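PDB 1Q35: iron binding protein FbpA, which binds ferric iron in the periplasm, probably as the solute-binding component that hands it to an iron uptake system. Local coordinates for residues 98-103 with 229-234; 257-262 with 270-275. All blocks are in the same frame, centred on the assembly; numbering follows the deposited sequence.

Contact 1 (98-103 with 229-234). With FMT (formic acid), chain C.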
ATOM      1  N   LEU A  98      -7.838   1.544   6.884  1.00  9.11           N
ATOM      2  CA  LEU A  98      -7.252   1.881   8.178  1.00  9.23           C
ATOM      3  C   LEU A  98      -6.148   2.938   8.072  1.00  8.98           C
ATOM      4  O   LEU A  98      -5.957   3.716   9.002  1.00  9.36           O
ATOM      5  CB  LEU A  98      -6.696   0.619   8.835  1.00  9.48           C
ATOM      6  CG  LEU A  98      -7.748  -0.419   9.238  1.00 10.24           C
ATOM      7  CD1 LEU A  98      -7.065  -1.694   9.696  1.00 10.84           C
ATOM      8  CD2 LEU A  98      -8.677   0.120  10.325  1.00 11.05           C
ATOM      9  N   THR A  99      -5.397   2.929   6.969  1.00  8.58           N
ATOM     10  CA  THR A  99      -4.447   4.001   6.664  1.00  8.37           C
ATOM     11  C   THR A  99      -4.466   4.265   5.176  1.00  8.25           C
ATOM     12  O   THR A  99      -4.937   3.440   4.399  1.00  8.23           O
ATOM     13  CB  THR A  99      -3.007   3.619   7.027  1.00  8.70           C
ATOM     14  OG1 THR A  99      -2.615   2.496   6.227  1.00  9.01           O
ATOM     15  CG2 THR A  99      -2.868   3.183   8.479  1.00  9.55           C
ATOM     16  N   THR A 100      -3.939   5.420   4.779  1.00  8.51           N
ATOM     17  CA  THR A 100      -3.548   5.628   3.391  1.00  8.47           C
ATOM     18  C   THR A 100      -2.038   5.775   3.310  1.00  8.44           C
ATOM     19  O   THR A 100      -1.358   6.064   4.293  1.00  8.38           O
ATOM     20  CB  THR A 100      -4.250   6.828   2.711  1.00  8.92           C
ATOM     21  OG1 THR A 100      -3.836   8.061   3.310  1.00  9.79           O
ATOM     22  CG2 THR A 100      -5.766   6.755   2.854  1.00 10.18           C
ATOM     23  N   ARG A 101      -1.539   5.539   2.107  1.00  8.05           N
ATOM     24  CA  ARG A 101      -0.124   5.621   1.794  1.00  8.35           C
ATOM     25  C   ARG A 101      -0.013   6.138   0.372  1.00  8.14           C
ATOM     26  O   ARG A 101      -0.915   5.932  -0.445  1.00  8.76           O
ATOM     27  CB  ARG A 101       0.561   4.258   1.945  1.00  8.66           C
ATOM     28  CG  ARG A 101      -0.098   3.116   1.201  1.00  9.65           C
ATOM     29  CD  ARG A 101      -1.089   2.301   2.034  1.00 10.54           C
ATOM     30  NE  ARG A 101      -0.477   1.628   3.176  1.00 10.39           N
ATOM     31  CZ  ARG A 101       0.217   0.479   3.142  1.00  9.31           C
ATOM     32  NH1 ARG A 101       0.700  -0.005   4.268  1.00  9.28           N
ATOM     33  NH2 ARG A 101       0.438  -0.196   2.025  1.00  9.99           N
ATOM     34  N   ALA A 102       1.079   6.831   0.087  1.00  7.70           N
ATOM     35  CA  ALA A 102       1.341   7.341  -1.248  1.00  7.39           C
ATOM     36  C   ALA A 102       2.418   6.495  -1.912  1.00  7.09           C
ATOM     37  O   ALA A 102       3.403   6.111  -1.266  1.00  7.74           O
ATOM     38  CB  ALA A 102       1.797   8.790  -1.179  1.00  7.64           C
ATOM     39  N   ARG A 103       2.258   6.206  -3.200  1.00  7.04           N
ATOM     40  CA  ARG A 103       3.336   5.578  -3.954  1.00  6.95           C
ATOM     41  C   ARG A 103       4.105   6.704  -4.632  1.00  7.38           C
ATOM     42  O   ARG A 103       3.630   7.328  -5.578  1.00  8.27           O
ATOM     43  CB  ARG A 103       2.815   4.525  -4.935  1.00  7.25           C
ATOM     44  CG  ARG A 103       3.894   3.589  -5.446  1.00  7.36           C
ATOM     45  CD  ARG A 103       3.393   2.172  -5.724  1.00  7.76           C
ATOM     46  NE  ARG A 103       4.491   1.256  -6.039  1.00  7.90           N
ATOM     47  CZ  ARG A 103       5.326   0.733  -5.140  1.00  8.01           C
ATOM     48  NH1 ARG A 103       6.311  -0.059  -5.533  1.00  8.28           N
ATOM     49  NH2 ARG A 103       5.195   0.997  -3.854  1.00  8.14           N
ATOM     50  N   LYS A 229      -2.568   7.197  -4.310  1.00  7.56           N
ATOM     51  CA  LYS A 229      -2.834   6.728  -2.959  1.00  8.53           C
ATOM     52  C   LYS A 229      -3.433   5.333  -2.977  1.00  8.25           C
ATOM     53  O   LYS A 229      -4.222   4.982  -3.853  1.00  8.35           O
ATOM     54  CB  LYS A 229      -3.828   7.655  -2.260  1.00 10.04           C
ATOM     55  CG  LYS A 229      -3.394   9.091  -2.145  1.00 12.80           C
ATOM     56  CD  LYS A 229      -2.189   9.262  -1.267  1.00 15.30           C
ATOM     57  CE  LYS A 229      -2.429   8.876   0.183  1.00 16.21           C
ATOM     58  NZ  LYS A 229      -3.556   9.626   0.786  1.00 17.32           N
ATOM     59  N   ASN A 230      -3.067   4.547  -1.980  1.00  7.95           N
ATOM     60  CA  ASN A 230      -3.657   3.233  -1.755  1.00  8.09           C
ATOM     61  C   ASN A 230      -3.857   3.084  -0.234  1.00  8.13           C
ATOM     62  O   ASN A 230      -3.478   3.971   0.531  1.00  8.36           O
ATOM     63  CB  ASN A 230      -2.729   2.169  -2.370  1.00  8.12           C
ATOM     64  CG  ASN A 230      -3.415   0.830  -2.661  1.00  8.30           C
ATOM     65  OD1 ASN A 230      -4.484   0.513  -2.126  1.00  8.65           O
ATOM     66  ND2 ASN A 230      -2.773   0.025  -3.508  1.00  9.12           N
ATOM     67  N   ILE A 231      -4.479   1.997   0.203  1.00  8.21           N
ATOM     68  CA  ILE A 231      -4.843   1.832   1.608  1.00  8.42           C
ATOM     69  C   ILE A 231      -4.312   0.554   2.214  1.00  8.52           C
ATOM     70  O   ILE A 231      -4.185  -0.463   1.529  1.00  8.93           O
ATOM     71  CB  ILE A 231      -6.390   1.816   1.790  1.00  8.86           C
ATOM     72  CG1 ILE A 231      -7.076   0.804   0.855  1.00  9.37           C
ATOM     73  CG2 ILE A 231      -6.965   3.201   1.600  1.00  9.35           C
ATOM     74  CD1 ILE A 231      -8.393   0.276   1.404  1.00  9.94           C
ATOM     75  N   SER A 232      -4.014   0.601   3.508  1.00  8.62           N
ATOM     76  CA  SER A 232      -4.053  -0.615   4.305  1.00  8.97           C
ATOM     77  C   SER A 232      -5.487  -0.722   4.795  1.00  9.15           C
ATOM     78  O   SER A 232      -6.166   0.279   4.981  1.00  9.51           O
ATOM     79  CB  SER A 232      -3.054  -0.610   5.469  1.00  9.15           C
ATOM     80  OG  SER A 232      -3.564   0.020   6.630  1.00  9.29           O
ATOM     81  N   GLY A 233      -5.965  -1.939   4.967  1.00  9.97           N
ATOM     82  CA  GLY A 233      -7.354  -2.116   5.314  1.00 10.49           C
ATOM     83  C   GLY A 233      -7.648  -3.444   5.947  1.00 10.52           C
ATOM     84  O   GLY A 233      -6.752  -4.177   6.376  1.00 10.66           O
ATOM     85  N   VAL A 234      -8.934  -3.756   6.007  1.00 10.53           N
ATOM     86  CA  VAL A 234      -9.375  -4.944   6.702  1.00 10.74           C
ATOM     87  C   VAL A 234     -10.742  -5.377   6.208  1.00 10.84           C
ATOM     88  O   VAL A 234     -11.582  -4.547   5.840  1.00 10.77           O
ATOM     89  CB  VAL A 234      -9.372  -4.719   8.231  1.00 11.00           C
ATOM     90  CG1 VAL A 234     -10.378  -3.647   8.650  1.00 11.06           C
ATOM     91  CG2 VAL A 234      -9.605  -6.013   8.965  1.00 11.47           C
TER
HETATM   92  C   FMT C1001       3.219  -3.091   4.504  1.00 10.81           C
HETATM   93  O1  FMT C1001       2.835  -3.858   5.512  1.00 10.75           O
HETATM   94  O2  FMT C1001       2.823  -1.941   4.448  1.00 11.13           O

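Contact 2 (257-262 with 270-275)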
ATOM      1  N   LYS A 257      -6.202   5.681  19.538  1.00 15.13           N
ATOM      2  CA  LYS A 257      -4.924   5.140  19.981  1.00 14.82           C
ATOM      3  C   LYS A 257      -4.216   4.407  18.849  1.00 13.98           C
ATOM      4  O   LYS A 257      -3.060   4.690  18.552  1.00 14.01           O
ATOM      5  CB  LYS A 257      -5.098   4.207  21.183  1.00 15.24           C
ATOM      6  CG  LYS A 257      -3.788   3.663  21.725  1.00 16.41           C
ATOM      7  CD  LYS A 257      -3.976   2.906  23.027  1.00 18.06           C
ATOM      8  CE  LYS A 257      -2.759   2.052  23.333  1.00 19.40           C
ATOM      9  NZ  LYS A 257      -2.856   1.353  24.647  1.00 21.08           N
ATOM     10  N   ALA A 258      -4.906   3.466  18.219  1.00 13.24           N
ATOM     11  CA  ALA A 258      -4.314   2.678  17.138  1.00 12.42           C
ATOM     12  C   ALA A 258      -3.950   3.549  15.933  1.00 11.91           C
ATOM     13  O   ALA A 258      -2.913   3.344  15.303  1.00 12.07           O
ATOM     14  CB  ALA A 258      -5.250   1.567  16.710  1.00 12.38           C
ATOM     15  N   GLN A 259      -4.797   4.522  15.619  1.00 11.75           N
ATOM     16  CA  GLN A 259      -4.525   5.432  14.511  1.00 11.61           C
ATOM     17  C   GLN A 259      -3.268   6.270  14.785  1.00 11.78           C
ATOM     18  O   GLN A 259      -2.475   6.540  13.872  1.00 11.69           O
ATOM     19  CB  GLN A 259      -5.738   6.319  14.232  1.00 11.81           C
ATOM     20  CG  GLN A 259      -6.910   5.559  13.611  1.00 11.34           C
ATOM     21  CD  GLN A 259      -6.702   5.259  12.139  1.00 10.86           C
ATOM     22  OE1 GLN A 259      -6.590   6.177  11.331  1.00 10.51           O
ATOM     23  NE2 GLN A 259      -6.653   3.977  11.785  1.00 10.87           N
ATOM     24  N   GLY A 260      -3.073   6.653  16.044  1.00 12.00           N
ATOM     25  CA  GLY A 260      -1.854   7.312  16.472  1.00 12.02           C
ATOM     26  C   GLY A 260      -0.629   6.433  16.308  1.00 12.05           C
ATOM     27  O   GLY A 260       0.428   6.922  15.925  1.00 12.37           O
ATOM     28  N   LEU A 261      -0.759   5.143  16.599  1.00 12.11           N
ATOM     29  CA  LEU A 261       0.328   4.196  16.381  1.00 12.18           C
ATOM     30  C   LEU A 261       0.662   4.053  14.891  1.00 11.46           C
ATOM     31  O   LEU A 261       1.825   4.011  14.512  1.00 11.45           O
ATOM     32  CB  LEU A 261      -0.010   2.820  16.969  1.00 12.85           C
ATOM     33  CG  LEU A 261      -0.187   2.728  18.485  1.00 14.60           C
ATOM     34  CD1 LEU A 261      -0.612   1.316  18.870  1.00 15.90           C
ATOM     35  CD2 LEU A 261       1.080   3.130  19.226  1.00 15.47           C
ATOM     36  N   TYR A 262      -0.355   3.965  14.043  1.00 10.73           N
ATOM     37  CA  TYR A 262      -0.125   3.924  12.606  1.00 10.46           C
ATOM     38  C   TYR A 262       0.650   5.174  12.155  1.00 10.31           C
ATOM     39  O   TYR A 262       1.546   5.088  11.315  1.00 10.27           O
ATOM     40  CB  TYR A 262      -1.451   3.833  11.862  1.00 10.29           C
ATOM     41  CG  TYR A 262      -2.080   2.457  11.764  1.00 10.04           C
ATOM     42  CD1 TYR A 262      -3.385   2.239  12.193  1.00 10.16           C
ATOM     43  CD2 TYR A 262      -1.398   1.395  11.187  1.00 10.01           C
ATOM     44  CE1 TYR A 262      -3.984   1.000  12.059  1.00 10.44           C
ATOM     45  CE2 TYR A 262      -1.988   0.143  11.051  1.00  9.88           C
ATOM     46  CZ  TYR A 262      -3.287  -0.045  11.493  1.00  9.92           C
ATOM     47  OH  TYR A 262      -3.909  -1.265  11.351  1.00 10.69           O
ATOM     48  N   PRO A 270      -3.078   8.343   8.889  1.00 10.37           N
ATOM     49  CA  PRO A 270      -4.307   7.807   9.487  1.00 10.98           C
ATOM     50  C   PRO A 270      -5.518   8.125   8.626  1.00 11.38           C
ATOM     51  O   PRO A 270      -5.540   9.158   7.963  1.00 11.47           O
ATOM     52  CB  PRO A 270      -4.415   8.545  10.827  1.00 11.35           C
ATOM     53  CG  PRO A 270      -3.076   9.066  11.101  1.00 11.60           C
ATOM     54  CD  PRO A 270      -2.401   9.296   9.785  1.00 10.63           C
ATOM     55  N   VAL A 271      -6.515   7.245   8.622  1.00 11.69           N
ATOM     56  CA  VAL A 271      -7.813   7.600   8.038  1.00 12.28           C
ATOM     57  C   VAL A 271      -8.646   8.465   8.992  1.00 13.06           C
ATOM     58  O   VAL A 271      -9.471   9.260   8.546  1.00 13.54           O
ATOM     59  CB  VAL A 271      -8.645   6.368   7.592  1.00 12.37           C
ATOM     60  CG1 VAL A 271      -7.921   5.605   6.487  1.00 12.36           C
ATOM     61  CG2 VAL A 271      -8.992   5.450   8.764  1.00 12.03           C
ATOM     62  N   LYS A 272      -8.430   8.317  10.295  1.00 13.84           N
ATOM     63  CA  LYS A 272      -9.247   9.021  11.284  1.00 14.84           C
ATOM     64  C   LYS A 272      -8.864  10.496  11.338  1.00 15.78           C
ATOM     65  O   LYS A 272      -7.695  10.837  11.507  1.00 15.84           O
ATOM     66  CB  LYS A 272      -9.096   8.384  12.665  1.00 14.84           C
ATOM     67  CG  LYS A 272     -10.006   8.992  13.733  1.00 15.85           C
ATOM     68  CD  LYS A 272      -9.966   8.183  15.015  1.00 17.08           C
ATOM     69  CE  LYS A 272     -10.566   8.942  16.195  1.00 18.36           C
ATOM     70  NZ  LYS A 272     -11.917   9.482  15.906  1.00 19.66           N
ATOM     71  N   GLU A 273      -9.858  11.365  11.182  1.00 16.91           N
ATOM     72  CA  GLU A 273      -9.644  12.808  11.231  1.00 18.17           C
ATOM     73  C   GLU A 273      -9.226  13.248  12.630  1.00 18.35           C
ATOM     74  O   GLU A 273      -9.678  12.694  13.631  1.00 18.69           O
ATOM     75  CB  GLU A 273     -10.911  13.552  10.804  1.00 19.01           C
ATOM     76  CG  GLU A 273     -11.263  13.360   9.340  1.00 21.15           C
ATOM     77  CD  GLU A 273     -12.459  14.190   8.918  1.00 24.12           C
ATOM     78  OE1 GLU A 273     -12.263  15.361   8.525  1.00 25.85           O
ATOM     79  OE2 GLU A 273     -13.592  13.669   8.984  1.00 26.02           O
ATOM     80  N   GLY A 274      -8.338  14.237  12.684  1.00 18.64           N
ATOM     81  CA  GLY A 274      -7.856  14.771  13.947  1.00 18.71           C
ATOM     82  C   GLY A 274      -6.636  14.062  14.504  1.00 18.71           C
ATOM     83  O   GLY A 274      -6.103  14.477  15.530  1.00 19.38           O
ATOM     84  N   ILE A 275      -6.198  12.987  13.848  1.00 18.38           N
ATOM     85  CA  ILE A 275      -4.977  12.292  14.240  1.00 18.03           C
ATOM     86  C   ILE A 275      -3.834  12.818  13.381  1.00 17.99           C
ATOM     87  O   ILE A 275      -3.843  12.646  12.163  1.00 18.39           O
ATOM     88  CB  ILE A 275      -5.117  10.762  14.055  1.00 17.86           C
ATOM     89  CG1 ILE A 275      -6.364  10.226  14.775  1.00 18.01           C
ATOM     90  CG2 ILE A 275      -3.867  10.050  14.562  1.00 17.76           C
ATOM     91  CD1 ILE A 275      -6.379  10.450  16.283  1.00 18.32           C
TER

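Contact 1 (98-103 with 229-234)
R101 and N230 form an antiparallel hydrogen-bonded pair where strands 96-108 and 228-236 run together through the interior of the protein. The backbone bonds are R101 N to N230 O, 2.9 Å, and N230 N to R101 O, 3.0 Å. Two and three residues earlier, T99 and L98 both face S232, a classic beta bulge: L98 N donates to S232 O over 2.8 Å in an almost straight bond (178°), while the T99 N bond to the same oxygen is weak.

Side-chain polar contacts lie on both faces of the pair. On the face of T100 and I231, K229 bends at every torsion from chi1 to chi4, each near -60°, which curls the chain back over A102 CB and brings NZ within 3.0 Å of T100 OG1 as a hydrogen-bond donor. On the face of T99 and R101, the hydroxyls T99 OG1 and S232 OG approach to 2.7 Å, and T99 OG1 also bonds to E268. R101 is folded at chi2 and chi3; its CD passes 3.3 Å from N230 O, and S232 CB covers one face of the guanidinium. From its edge NH1 donates to O2 of a formate (probably from the crystallisation liquor), 2.9 Å away, which R10 also binds, and NH1 makes a salt bridge to E268.

Apolar contact is slight: L98 CD1 against V234 CG1, and T100 CG2 against I231 CG2.

Y142 and Y198, ferric-iron ligands in a structure of this protein, lie beside R101, though no iron is bound here. Together R101 and R10 may attract small anions, with E268 partly offsetting the charge.

Contact 2 (257-262 with 270-275)
A helix-to-loop contact, partly buried, joins helix 256-266 to the segment that begins at the end of the short strand 269-270, where the chain folds back on itself and makes a type II beta turn from K272 to I275. It lies well out from the middle of this periplasmic-binding-protein fold, about 17 Å from the centre of the chain to the centre of the contact. Q259 carries most of it, reaching from the helix into the bend of the loop.

The Q259 side chain leaves with CG beside its backbone N (chi1 -71°) and bends again at chi2, so the amide turns into the curve between P270 and K272. OE1 accepts a hydrogen bond from K272 N at 3.0 Å; the N-H points nearly straight at the oxygen (166°), but the donor sits above the carbonyl plane, 41° out of it. V271 N is also close to OE1, at 2.9 Å. The other end of the amide is held as well, since NE2 donates to the backbone oxygen of L253 and probably to that of L98, and bonds at both ends should fix the rotation of the group.

Carbon atoms pack around this polar core. P270 CB rests 3.3 Å from Q259 OE1, and K272 CB lies alongside the Q259 stem, 3.7 Å from CG, while the lysine's far end leads away to N83. I275, the last residue of the turn, points back at the helix: its CG1 meets Q259 CB at 4.0 Å, and its CG2 lies 3.8 Å from the backbone N of G260.

Contacts 1 and 2 follow one another along the chain, 98-103 with 229-234 closing before 257-262 with 270-275 opens, and their centres are 13 Å apart. Contact 1 is a pairing inside the mixed sheet near the middle of the molecule; contact 2 lies farther out. Strand 96-108 links them: it pairs with strand 228-236 and also with strand 269-270, whose last residue is P270. The probable bond from the Q259 amide to L98 ties the two contacts together, and Y262 of helix 256-266 packs on L98 and T99. The helix and its following loop are thereby fastened to the sheet that carries R101 beside the iron-binding tyrosines.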